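Local coordinates for alpha-1,3-glucanase (Paenibacillus glycanilyticus, PDB 6K0P), which probably hydrolyses the alpha-1,3-glucosidic bonds of alpha-1,3-glucan, as a catalytic domain of glycoside hydrolase family 87, at residues Q460-D471 and Y489-N500; L524-P534 and Y555-V565. The protein carries 1 engineered substitution. All coordinates share one frame; numbering follows the deposited sequence.

Contact 1 of 2, residues Q460-D471 and Y489-N500; sequences QNFGAIWIYGGD and YFGLMFQSMSPN. With GLC (alpha-D-glucopyranose), chain C.
Tyr489 opens the second segment with one ring face under Asn461 CB, a CH-pi contact; Tyr489 OH and Asn461 ND2 both hydrogen-bond to Asp445. The two segments belong to neighbouring coils of a right-handed parallel beta-helix, the fold of the pectate-lyase-like clan. Phe490 turns its ring edge to Asn461 O and gives its carbonyl to Ala464 N. After the corner at Gly491, parallel strand bonds begin. Leu492 CD2 lies alongside Ile465. Met493, bent at chi3, lies beside the packed rings of Phe462 and Trp466, its SD oblique to both in two Met-aromatic contacts, with CE 3.8 Å from Trp466 CD1. On the opposite face, Phe494 takes Ile467 CD1 over its ring. Gln495, extended with CG anti to the backbone N (chi1 179°), carries its amide to the indole edge: Trp466 NE1 reaches OE1 at 3.0 Å, from above the carbonyl plane. A leucine in place of Trp466 would probably leave Gln495 OE1 without this donor and its amide freer to turn away from the sugar. Met497 CB packs against Tyr468 OH. Gln495 NE2 donates to glucose O6 at 3.1 Å, and that O6 donates to Gln460 OE1 at 2.5 Å.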
loop_
_atom_site.group_PDB
_atom_site.type_symbol
_atom_site.label_atom_id
_atom_site.label_comp_id
_atom_site.label_asym_id
_atom_site.label_seq_id
_atom_site.Cartn_x
_atom_site.Cartn_y
_atom_site.Cartn_z
ATOM N N GLN A 460 12.515 14.528 -11.232
ATOM C CA GLN A 460 11.165 15.043 -11.392
ATOM C C GLN A 460 10.463 14.991 -10.041
ATOM O O GLN A 460 10.818 14.195 -9.167
ATOM C CB GLN A 460 10.408 14.249 -12.455
ATOM C CG GLN A 460 10.870 14.584 -13.875
ATOM C CD GLN A 460 10.221 13.703 -14.912
ATOM O OE1 GLN A 460 9.008 13.489 -14.873
ATOM N NE2 GLN A 460 11.018 13.163 -15.832
ATOM N N ASN A 461 9.491 15.885 -9.857
ATOM C CA ASN A 461 8.911 16.147 -8.547
ATOM C C ASN A 461 7.409 15.967 -8.640
ATOM O O ASN A 461 6.763 16.586 -9.491
ATOM C CB ASN A 461 9.254 17.572 -8.102
ATOM C CG ASN A 461 10.741 17.880 -8.244
ATOM O OD1 ASN A 461 11.123 18.860 -8.878
ATOM N ND2 ASN A 461 11.584 17.034 -7.664
ATOM N N PHE A 462 6.854 15.120 -7.774
ATOM C CA PHE A 462 5.492 14.633 -7.949
ATOM C C PHE A 462 4.534 15.186 -6.908
ATOM O O PHE A 462 4.847 15.214 -5.714
ATOM C CB PHE A 462 5.493 13.103 -8.027
ATOM C CG PHE A 462 6.116 12.641 -9.284
ATOM C CD1 PHE A 462 5.358 12.556 -10.439
ATOM C CD2 PHE A 462 7.491 12.447 -9.364
ATOM C CE1 PHE A 462 5.943 12.218 -11.645
ATOM C CE2 PHE A 462 8.084 12.104 -10.561
ATOM C CZ PHE A 462 7.316 11.998 -11.708
ATOM N N GLY A 463 3.372 15.650 -7.382
ATOM C CA GLY A 463 2.324 16.139 -6.517
ATOM C C GLY A 463 1.535 15.009 -5.886
ATOM O O GLY A 463 1.725 13.829 -6.188
ATOM N N ALA A 464 0.620 15.398 -4.993
ATOM C CA ALA A 464 -0.237 14.419 -4.327
ATOM C C ALA A 464 -1.101 13.665 -5.327
ATOM O O ALA A 464 -1.333 12.456 -5.175
ATOM C CB ALA A 464 -1.119 15.106 -3.285
ATOM N N ILE A 465 -1.610 14.365 -6.342
ATOM C CA ILE A 465 -2.315 13.746 -7.458
ATOM C C ILE A 465 -1.633 14.199 -8.735
ATOM O O ILE A 465 -1.452 15.407 -8.957
ATOM C CB ILE A 465 -3.813 14.107 -7.493
ATOM C CG1 ILE A 465 -4.482 13.737 -6.167
ATOM C CG2 ILE A 465 -4.509 13.395 -8.676
ATOM C CD1 ILE A 465 -5.989 14.014 -6.124
ATOM N N TRP A 466 -1.241 13.236 -9.558
ATOM C CA TRP A 466 -0.601 13.483 -10.842
ATOM C C TRP A 466 -1.577 13.082 -11.934
ATOM O O TRP A 466 -1.985 11.917 -12.011
ATOM C CB TRP A 466 0.680 12.657 -10.936
ATOM C CG TRP A 466 1.528 12.843 -12.167
ATOM C CD1 TRP A 466 1.688 13.980 -12.916
ATOM C CD2 TRP A 466 2.366 11.851 -12.763
ATOM N NE1 TRP A 466 2.568 13.744 -13.945
ATOM C CE2 TRP A 466 3.002 12.444 -13.871
ATOM C CE3 TRP A 466 2.637 10.511 -12.464
ATOM C CZ2 TRP A 466 3.896 11.740 -14.683
ATOM C CZ3 TRP A 466 3.522 9.810 -13.266
ATOM C CH2 TRP A 466 4.137 10.423 -14.365
ATOM N N ILE A 467 -1.964 14.052 -12.757
ATOM C CA ILE A 467 -2.822 13.826 -13.913
ATOM C C ILE A 467 -1.913 13.913 -15.129
ATOM O O ILE A 467 -1.489 15.012 -15.515
ATOM C CB ILE A 467 -3.960 14.849 -13.992
ATOM C CG1 ILE A 467 -4.770 14.897 -12.681
ATOM C CG2 ILE A 467 -4.872 14.505 -15.174
ATOM C CD1 ILE A 467 -4.267 15.929 -11.650
ATOM N N TYR A 468 -1.587 12.762 -15.720
ATOM C CA TYR A 468 -0.556 12.662 -16.751
ATOM C C TYR A 468 -1.190 12.168 -18.042
ATOM O O TYR A 468 -1.594 11.002 -18.137
ATOM C CB TYR A 468 0.542 11.692 -16.313
ATOM C CG TYR A 468 1.706 11.533 -17.272
ATOM C CD1 TYR A 468 2.332 12.635 -17.836
ATOM C CD2 TYR A 468 2.209 10.271 -17.572
ATOM C CE1 TYR A 468 3.423 12.490 -18.694
ATOM C CE2 TYR A 468 3.295 10.110 -18.420
ATOM C CZ TYR A 468 3.895 11.228 -18.984
ATOM O OH TYR A 468 4.974 11.086 -19.833
ATOM N N GLY A 469 -1.260 13.049 -19.037
ATOM C CA GLY A 469 -1.629 12.635 -20.375
ATOM C C GLY A 469 -0.400 12.061 -21.038
ATOM O O GLY A 469 0.593 12.769 -21.201
ATOM N N GLY A 470 -0.443 10.777 -21.384
ATOM C CA GLY A 470 0.701 10.118 -21.984
ATOM C C GLY A 470 0.569 10.031 -23.489
ATOM O O GLY A 470 0.403 11.053 -24.169
ATOM N N ASP A 471 0.626 8.816 -24.027
ATOM C CA ASP A 471 0.502 8.608 -25.461
ATOM C C ASP A 471 -0.888 8.158 -25.880
ATOM O O ASP A 471 -1.127 7.961 -27.075
ATOM C CB ASP A 471 1.571 7.623 -25.961
ATOM C CG ASP A 471 1.596 6.318 -25.172
ATOM O OD1 ASP A 471 0.937 6.213 -24.113
ATOM O OD2 ASP A 471 2.301 5.390 -25.615
ATOM N N TYR A 489 5.300 18.443 -2.318
ATOM C CA TYR A 489 5.546 19.554 -3.230
ATOM C C TYR A 489 4.273 20.283 -3.647
ATOM O O TYR A 489 4.200 21.514 -3.531
ATOM C CB TYR A 489 6.239 19.039 -4.489
ATOM C CG TYR A 489 7.628 18.490 -4.267
ATOM C CD1 TYR A 489 8.619 19.267 -3.680
ATOM C CD2 TYR A 489 7.957 17.200 -4.673
ATOM C CE1 TYR A 489 9.899 18.768 -3.494
ATOM C CE2 TYR A 489 9.229 16.694 -4.492
ATOM C CZ TYR A 489 10.196 17.486 -3.904
ATOM O OH TYR A 489 11.466 16.991 -3.725
ATOM N N PHE A 490 3.281 19.550 -4.162
ATOM C CA PHE A 490 2.119 20.156 -4.810
ATOM C C PHE A 490 0.865 19.361 -4.483
ATOM O O PHE A 490 0.929 18.169 -4.199
ATOM C CB PHE A 490 2.230 20.213 -6.357
ATOM C CG PHE A 490 3.640 20.312 -6.881
ATOM C CD1 PHE A 490 4.345 21.508 -6.811
ATOM C CD2 PHE A 490 4.250 19.214 -7.473
ATOM C CE1 PHE A 490 5.643 21.594 -7.300
ATOM C CE2 PHE A 490 5.549 19.294 -7.968
ATOM C CZ PHE A 490 6.244 20.490 -7.884
ATOM N N GLY A 491 -0.289 20.021 -4.582
ATOM C CA GLY A 491 -1.553 19.324 -4.451
ATOM C C GLY A 491 -1.912 18.565 -5.712
ATOM O O GLY A 491 -2.013 17.332 -5.705
ATOM N N LEU A 492 -2.099 19.291 -6.814
ATOM C CA LEU A 492 -2.499 18.710 -8.091
ATOM C C LEU A 492 -1.454 19.072 -9.134
ATOM O O LEU A 492 -1.048 20.234 -9.230
ATOM C CB LEU A 492 -3.865 19.265 -8.521
ATOM C CG LEU A 492 -4.973 19.171 -7.475
ATOM C CD1 LEU A 492 -6.232 19.944 -7.899
ATOM C CD2 LEU A 492 -5.299 17.701 -7.214
ATOM N N MET A 493 -1.018 18.085 -9.913
ATOM C CA MET A 493 0.044 18.281 -10.889
ATOM C C MET A 493 -0.441 17.741 -12.231
ATOM O O MET A 493 -0.674 16.536 -12.373
ATOM C CB MET A 493 1.311 17.562 -10.427
ATOM C CG MET A 493 2.465 17.609 -11.410
ATOM S SD MET A 493 3.946 16.957 -10.610
ATOM C CE MET A 493 4.722 16.057 -11.954
ATOM N N PHE A 494 -0.601 18.632 -13.212
ATOM C CA PHE A 494 -1.092 18.271 -14.537
ATOM C C PHE A 494 0.067 18.316 -15.526
ATOM O O PHE A 494 0.868 19.257 -15.504
ATOM C CB PHE A 494 -2.155 19.272 -15.008
ATOM C CG PHE A 494 -3.408 19.278 -14.176
ATOM C CD1 PHE A 494 -3.474 20.007 -12.994
ATOM C CD2 PHE A 494 -4.536 18.576 -14.589
ATOM C CE1 PHE A 494 -4.637 20.023 -12.225
ATOM C CE2 PHE A 494 -5.692 18.586 -13.832
ATOM C CZ PHE A 494 -5.748 19.314 -12.652
ATOM N N GLN A 495 0.145 17.320 -16.410
ATOM C CA GLN A 495 1.282 17.217 -17.322
ATOM C C GLN A 495 0.879 16.476 -18.589
ATOM O O GLN A 495 0.134 15.496 -18.521
ATOM C CB GLN A 495 2.434 16.462 -16.637
ATOM C CG GLN A 495 3.693 16.251 -17.492
ATOM C CD GLN A 495 4.749 15.408 -16.778
ATOM O OE1 GLN A 495 4.641 15.154 -15.575
ATOM N NE2 GLN A 495 5.766 14.970 -17.515
ATOM N N SER A 496 1.379 16.947 -19.739
ATOM C CA SER A 496 1.190 16.283 -21.031
ATOM C C SER A 496 2.535 15.829 -21.573
ATOM O O SER A 496 3.483 16.623 -21.642
ATOM C CB SER A 496 0.557 17.228 -22.064
ATOM O OG SER A 496 -0.793 17.491 -21.746
ATOM N N MET A 497 2.607 14.564 -21.975
ATOM C CA MET A 497 3.781 14.050 -22.663
ATOM C C MET A 497 3.874 14.658 -24.058
ATOM O O MET A 497 2.898 14.655 -24.816
ATOM C CB MET A 497 3.659 12.529 -22.772
ATOM C CG MET A 497 4.702 11.856 -23.646
ATOM S SD MET A 497 4.426 10.070 -23.615
ATOM C CE MET A 497 5.559 9.502 -24.880
ATOM N N SER A 498 5.083 15.198 -24.401
ATOM C CA SER A 498 5.443 15.650 -25.738
ATOM C C SER A 498 6.127 14.512 -26.485
ATOM O O SER A 498 6.844 13.709 -25.875
ATOM C CB SER A 498 6.426 16.820 -25.651
ATOM O OG SER A 498 5.844 17.946 -25.034
ATOM N N PRO A 499 5.948 14.417 -27.814
ATOM C CA PRO A 499 5.183 15.338 -28.657
ATOM C C PRO A 499 3.718 14.929 -28.837
ATOM O O PRO A 499 3.001 15.582 -29.591
ATOM C CB PRO A 499 5.903 15.221 -30.000
ATOM C CG PRO A 499 6.297 13.786 -30.050
ATOM C CD PRO A 499 6.620 13.382 -28.620
ATOM N N ASN A 500 3.277 13.866 -28.154
ATOM C CA ASN A 500 1.927 13.350 -28.378
ATOM C C ASN A 500 0.864 14.406 -28.105
ATOM O O ASN A 500 -0.115 14.514 -28.852
ATOM C CB ASN A 500 1.700 12.109 -27.517
ATOM C CG ASN A 500 2.817 11.095 -27.673
ATOM O OD1 ASN A 500 3.966 11.363 -27.310
ATOM N ND2 ASN A 500 2.489 9.935 -28.226
HETATM C C1 GLC C . 10.654 10.199 -17.914
HETATM C C2 GLC C . 10.509 8.708 -17.960
HETATM C C3 GLC C . 9.118 8.248 -18.309
HETATM C C4 GLC C . 8.149 8.957 -17.402
HETATM C C5 GLC C . 8.310 10.442 -17.646
HETATM C C6 GLC C . 7.389 11.215 -16.745
HETATM O O1 GLC C . 10.650 10.617 -19.143
HETATM O O2 GLC C . 11.456 8.143 -18.850
HETATM O O3 GLC C . 9.059 6.923 -17.846
HETATM O O4 GLC C . 6.803 8.568 -17.665
HETATM O O5 GLC C . 9.599 10.840 -17.298
HETATM O O6 GLC C . 7.582 12.601 -16.787
HETATM O O HOH W 1 7.200 15.524 -14.138
HETATM O O HOH W 2 3.692 16.431 -3.545
HETATM O O HOH W 3 0.252 13.834 -24.212
HETATM O O HOH W 4 -0.071 9.493 -29.081
#

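Contact 2 of 2, residues L524-P534 and Y555-V565; sequences LVVRAEQGQGP and YGEAQSPNFTV. With GLC (alpha-D-glucopyranose), chain C; SO4 (sulfate ion), chain E.
Leu524 crosses the ring of Phe563 at about a right angle, and its two methyls divide the work. CD2 comes to 3.8 Å from Phe563 CE2, whereas CD1 reaches Phe563 CD2, the backbone of Glu557 at CA and, obliquely, Val565 CG2. With CG anti to the carbonyl carbon (chi1 -48°), the branch is swung toward Phe563 and Val565, while CB lies against Ser560 OG. Its backbone is tied there too: Leu524 N donates to Tyr555 O at 2.8 Å in a nearly straight bond. Val526 also stands about perpendicular to its partner, Gln559. Its CG2 rests on Gln559 CB at 3.7 Å and also meets Gly556 CA and the Tyr555 ring, so the valine packs on Gly556 and on Gln559 within the 557-560 turn.

These are the last coils of the parallel beta-helix, where strand 520-524 pairs with 554-555, and loops lead on from both. Two consecutive type I turns, Glu557 to Ser560 and Ser560 to Phe563, carry the second segment round to strand 563-569. Ser560 OG donates to Gly556 O at 2.6 Å and accepts from a water that also donates to Val525 O, so a buried hydroxyl links turn and loop. Pro534 lays CB against Gln559 O and reaches obliquely toward Asn562.

On the turn, a sulfate, probably from the crystallisation liquor, is held by Gly556 N, Ala558 N and Gln559 NE2. That amide also donates to Tyr555 OH, nearly in its own plane; the phenol's stronger partner is Asp453. Midway along the 524-534 loop, Glu529 runs out extended to the glucose, where sugar O1 donates to Glu529 OE1 at 2.6 Å.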
loop_
_atom_site.group_PDB
_atom_site.type_symbol
_atom_site.label_atom_id
_atom_site.label_comp_id
_atom_site.label_asym_id
_atom_site.label_seq_id
_atom_site.Cartn_x
_atom_site.Cartn_y
_atom_site.Cartn_z
ATOM N N LEU A 524 0.911 23.241 -13.231
ATOM C CA LEU A 524 0.847 22.837 -14.629
ATOM C C LEU A 524 2.291 22.689 -15.092
ATOM O O LEU A 524 3.032 23.676 -15.154
ATOM C CB LEU A 524 0.082 23.879 -15.447
ATOM C CG LEU A 524 -1.265 24.358 -14.890
ATOM C CD1 LEU A 524 -1.926 25.368 -15.852
ATOM C CD2 LEU A 524 -2.231 23.204 -14.610
ATOM N N VAL A 525 2.714 21.457 -15.359
ATOM C CA VAL A 525 4.112 21.210 -15.698
ATOM C C VAL A 525 4.411 21.845 -17.051
ATOM O O VAL A 525 3.751 21.546 -18.052
ATOM C CB VAL A 525 4.422 19.706 -15.690
ATOM C CG1 VAL A 525 5.897 19.450 -16.053
ATOM C CG2 VAL A 525 4.077 19.108 -14.319
ATOM N N VAL A 526 5.416 22.720 -17.083
ATOM C CA VAL A 526 5.770 23.455 -18.295
ATOM C C VAL A 526 6.854 22.742 -19.089
ATOM O O VAL A 526 6.782 22.655 -20.319
ATOM C CB VAL A 526 6.198 24.887 -17.907
ATOM C CG1 VAL A 526 6.706 25.650 -19.130
ATOM C CG2 VAL A 526 5.047 25.623 -17.273
ATOM N N ARG A 527 7.883 22.242 -18.407
ATOM C CA ARG A 527 8.958 21.516 -19.074
ATOM C C ARG A 527 9.527 20.554 -18.035
ATOM O O ARG A 527 10.347 20.953 -17.199
ATOM C CB ARG A 527 10.022 22.468 -19.612
ATOM C CG ARG A 527 11.152 21.759 -20.351
ATOM C CD ARG A 527 12.147 22.743 -20.987
ATOM N NE ARG A 527 12.972 23.467 -20.018
ATOM C CZ ARG A 527 12.766 24.732 -19.659
ATOM N NH1 ARG A 527 11.750 25.414 -20.175
ATOM N NH2 ARG A 527 13.573 25.318 -18.780
ATOM N N ALA A 528 9.050 19.305 -18.074
ATOM C CA ALA A 528 9.458 18.314 -17.084
ATOM C C ALA A 528 10.940 17.975 -17.197
ATOM O O ALA A 528 11.575 17.634 -16.193
ATOM C CB ALA A 528 8.613 17.049 -17.249
ATOM N N GLU A 529 11.494 18.058 -18.405
ATOM C CA GLU A 529 12.872 17.697 -18.724
ATOM C C GLU A 529 13.076 18.103 -20.175
ATOM O O GLU A 529 12.128 18.503 -20.855
ATOM C CB GLU A 529 13.125 16.192 -18.543
ATOM C CG GLU A 529 12.181 15.329 -19.358
ATOM C CD GLU A 529 12.349 13.849 -19.089
ATOM O OE1 GLU A 529 11.465 13.064 -19.498
ATOM O OE2 GLU A 529 13.364 13.463 -18.470
ATOM N N GLN A 530 14.320 17.988 -20.646
ATOM C CA GLN A 530 14.647 18.390 -22.013
ATOM C C GLN A 530 13.724 17.699 -23.010
ATOM O O GLN A 530 13.492 16.490 -22.929
ATOM C CB GLN A 530 16.110 18.049 -22.320
ATOM C CG GLN A 530 16.473 16.598 -22.036
ATOM C CD GLN A 530 17.946 16.285 -22.264
ATOM O OE1 GLN A 530 18.514 15.401 -21.611
ATOM N NE2 GLN A 530 18.569 17.007 -23.188
ATOM N N GLY A 531 13.172 18.487 -23.935
ATOM C CA GLY A 531 12.327 17.966 -24.983
ATOM C C GLY A 531 10.854 17.923 -24.653
ATOM O O GLY A 531 10.044 17.610 -25.538
ATOM N N GLN A 532 10.476 18.244 -23.422
ATOM C CA GLN A 532 9.091 18.164 -22.987
ATOM C C GLN A 532 8.491 19.557 -22.866
ATOM O O GLN A 532 9.188 20.529 -22.560
ATOM C CB GLN A 532 8.989 17.435 -21.644
ATOM C CG GLN A 532 9.265 15.957 -21.774
ATOM C CD GLN A 532 8.290 15.293 -22.713
ATOM O OE1 GLN A 532 7.081 15.348 -22.501
ATOM N NE2 GLN A 532 8.807 14.677 -23.772
ATOM N N GLY A 533 7.187 19.644 -23.110
ATOM C CA GLY A 533 6.492 20.907 -23.102
ATOM C C GLY A 533 5.273 20.905 -22.200
ATOM O O GLY A 533 5.081 20.004 -21.382
ATOM N N PRO A 534 4.427 21.913 -22.340
ATOM C CA PRO A 534 3.327 22.139 -21.391
ATOM C C PRO A 534 2.087 21.306 -21.720
ATOM O O PRO A 534 2.036 20.561 -22.699
ATOM C CB PRO A 534 3.046 23.634 -21.550
ATOM C CG PRO A 534 3.445 23.931 -22.975
ATOM C CD PRO A 534 4.602 23.035 -23.285
ATOM N N TYR A 555 1.183 27.363 -10.228
ATOM C CA TYR A 555 2.325 27.590 -11.097
ATOM C C TYR A 555 2.021 27.059 -12.493
ATOM O O TYR A 555 1.439 25.974 -12.644
ATOM C CB TYR A 555 3.585 26.879 -10.568
ATOM C CG TYR A 555 4.757 27.067 -11.504
ATOM C CD1 TYR A 555 5.544 28.210 -11.431
ATOM C CD2 TYR A 555 5.055 26.125 -12.481
ATOM C CE1 TYR A 555 6.603 28.400 -12.296
ATOM C CE2 TYR A 555 6.111 26.310 -13.364
ATOM C CZ TYR A 555 6.881 27.449 -13.262
ATOM O OH TYR A 555 7.928 27.651 -14.134
ATOM N N GLY A 556 2.417 27.824 -13.512
ATOM C CA GLY A 556 2.453 27.355 -14.882
ATOM C C GLY A 556 1.347 27.870 -15.779
ATOM O O GLY A 556 1.382 27.598 -16.989
ATOM N N GLU A 557 0.371 28.601 -15.234
ATOM C CA GLU A 557 -0.813 28.952 -16.015
ATOM C C GLU A 557 -0.462 29.839 -17.209
ATOM O O GLU A 557 -0.930 29.604 -18.332
ATOM C CB GLU A 557 -1.860 29.618 -15.126
ATOM C CG GLU A 557 -3.177 29.837 -15.859
ATOM C CD GLU A 557 -4.298 30.313 -14.956
ATOM O OE1 GLU A 557 -4.034 30.692 -13.793
ATOM O OE2 GLU A 557 -5.456 30.295 -15.421
ATOM N N ALA A 558 0.362 30.867 -16.986
ATOM C CA ALA A 558 0.720 31.775 -18.071
ATOM C C ALA A 558 1.603 31.100 -19.110
ATOM O O ALA A 558 1.617 31.520 -20.273
ATOM C CB ALA A 558 1.421 33.012 -17.508
ATOM N N GLN A 559 2.350 30.070 -18.719
ATOM C CA GLN A 559 3.281 29.384 -19.605
ATOM C C GLN A 559 2.673 28.168 -20.278
ATOM O O GLN A 559 3.396 27.408 -20.934
ATOM C CB GLN A 559 4.530 28.953 -18.834
ATOM C CG GLN A 559 5.304 30.089 -18.215
ATOM C CD GLN A 559 6.413 29.573 -17.328
ATOM O OE1 GLN A 559 7.503 29.251 -17.807
ATOM N NE2 GLN A 559 6.123 29.446 -16.034
ATOM N N SER A 560 1.368 27.963 -20.122
ATOM C CA SER A 560 0.674 26.806 -20.684
ATOM C C SER A 560 -0.422 27.299 -21.621
ATOM O O SER A 560 -1.617 27.248 -21.286
ATOM C CB SER A 560 0.145 25.887 -19.587
ATOM O OG SER A 560 1.179 25.593 -18.654
ATOM N N PRO A 561 -0.044 27.784 -22.813
ATOM C CA PRO A 561 -1.026 28.400 -23.717
ATOM C C PRO A 561 -1.989 27.419 -24.355
ATOM O O PRO A 561 -2.961 27.869 -24.973
ATOM C CB PRO A 561 -0.146 29.074 -24.779
ATOM C CG PRO A 561 1.082 28.240 -24.825
ATOM C CD PRO A 561 1.314 27.785 -23.391
ATOM N N ASN A 562 -1.752 26.109 -24.240
ATOM C CA ASN A 562 -2.633 25.092 -24.801
ATOM C C ASN A 562 -3.561 24.482 -23.756
ATOM O O ASN A 562 -4.281 23.526 -24.070
ATOM C CB ASN A 562 -1.806 23.975 -25.448
ATOM C CG ASN A 562 -0.611 24.501 -26.219
ATOM O OD1 ASN A 562 0.515 24.550 -25.702
ATOM N ND2 ASN A 562 -0.847 24.892 -27.469
ATOM N N PHE A 563 -3.546 24.999 -22.527
ATOM C CA PHE A 563 -4.288 24.437 -21.406
ATOM C C PHE A 563 -5.135 25.535 -20.785
ATOM O O PHE A 563 -4.615 26.609 -20.464
ATOM C CB PHE A 563 -3.323 23.888 -20.343
ATOM C CG PHE A 563 -3.997 23.046 -19.281
ATOM C CD1 PHE A 563 -4.128 21.684 -19.463
ATOM C CD2 PHE A 563 -4.491 23.613 -18.107
ATOM C CE1 PHE A 563 -4.732 20.887 -18.495
ATOM C CE2 PHE A 563 -5.100 22.810 -17.134
ATOM C CZ PHE A 563 -5.214 21.450 -17.341
ATOM N N THR A 564 -6.428 25.272 -20.610
ATOM C CA THR A 564 -7.347 26.249 -20.032
ATOM C C THR A 564 -7.757 25.814 -18.632
ATOM O O THR A 564 -8.385 24.763 -18.459
ATOM C CB THR A 564 -8.583 26.433 -20.912
ATOM O OG1 THR A 564 -8.183 26.974 -22.178
ATOM C CG2 THR A 564 -9.570 27.374 -20.236
ATOM N N VAL A 565 -7.403 26.621 -17.640
ATOM C CA VAL A 565 -7.896 26.461 -16.277
ATOM C C VAL A 565 -9.245 27.162 -16.203
ATOM O O VAL A 565 -9.344 28.360 -16.497
ATOM C CB VAL A 565 -6.916 27.083 -15.268
ATOM C CG1 VAL A 565 -7.460 26.976 -13.840
ATOM C CG2 VAL A 565 -5.541 26.448 -15.380
HETATM C C1 GLC C . 10.654 10.199 -17.914
HETATM C C2 GLC C . 10.509 8.708 -17.960
HETATM C C3 GLC C . 9.118 8.248 -18.309
HETATM C C4 GLC C . 8.149 8.957 -17.402
HETATM C C5 GLC C . 8.310 10.442 -17.646
HETATM C C6 GLC C . 7.389 11.215 -16.745
HETATM O O1 GLC C . 10.650 10.617 -19.143
HETATM O O2 GLC C . 11.456 8.143 -18.850
HETATM O O3 GLC C . 9.059 6.923 -17.846
HETATM O O4 GLC C . 6.803 8.568 -17.665
HETATM O O5 GLC C . 9.599 10.840 -17.298
HETATM O O6 GLC C . 7.582 12.601 -16.787
HETATM S S SO4 E . 3.123 31.155 -14.590
HETATM O O1 SO4 E . 3.341 30.298 -15.736
HETATM O O2 SO4 E . 3.971 32.356 -14.760
HETATM O O3 SO4 E . 1.731 31.559 -14.489
HETATM O O4 SO4 E . 3.470 30.488 -13.329
HETATM O O HOH W 5 1.347 22.879 -18.461
#

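Overall arrangement
Contact 1 is mostly buried, with strand beside strand in adjoining coils; contact 2, nearer the C-terminal end of the same solenoid, is only partly buried and joins loops and turns. Their centres are about 10 Å apart, and strand 490-496 of contact 1 joins them: it pairs with 520-524, whose last residue opens contact 2, and just beyond that strand Phe494 O probably accepts a hydrogen bond from Val525 N. Contact 1 relies on repeated backbone bonds and aromatic and sulfur packing; contact 2 has a single direct backbone bond, a water bridge and aliphatic groups packed on one another and on two rings. Both grip the same glucose, through Gln460 and Gln495 and through Glu529.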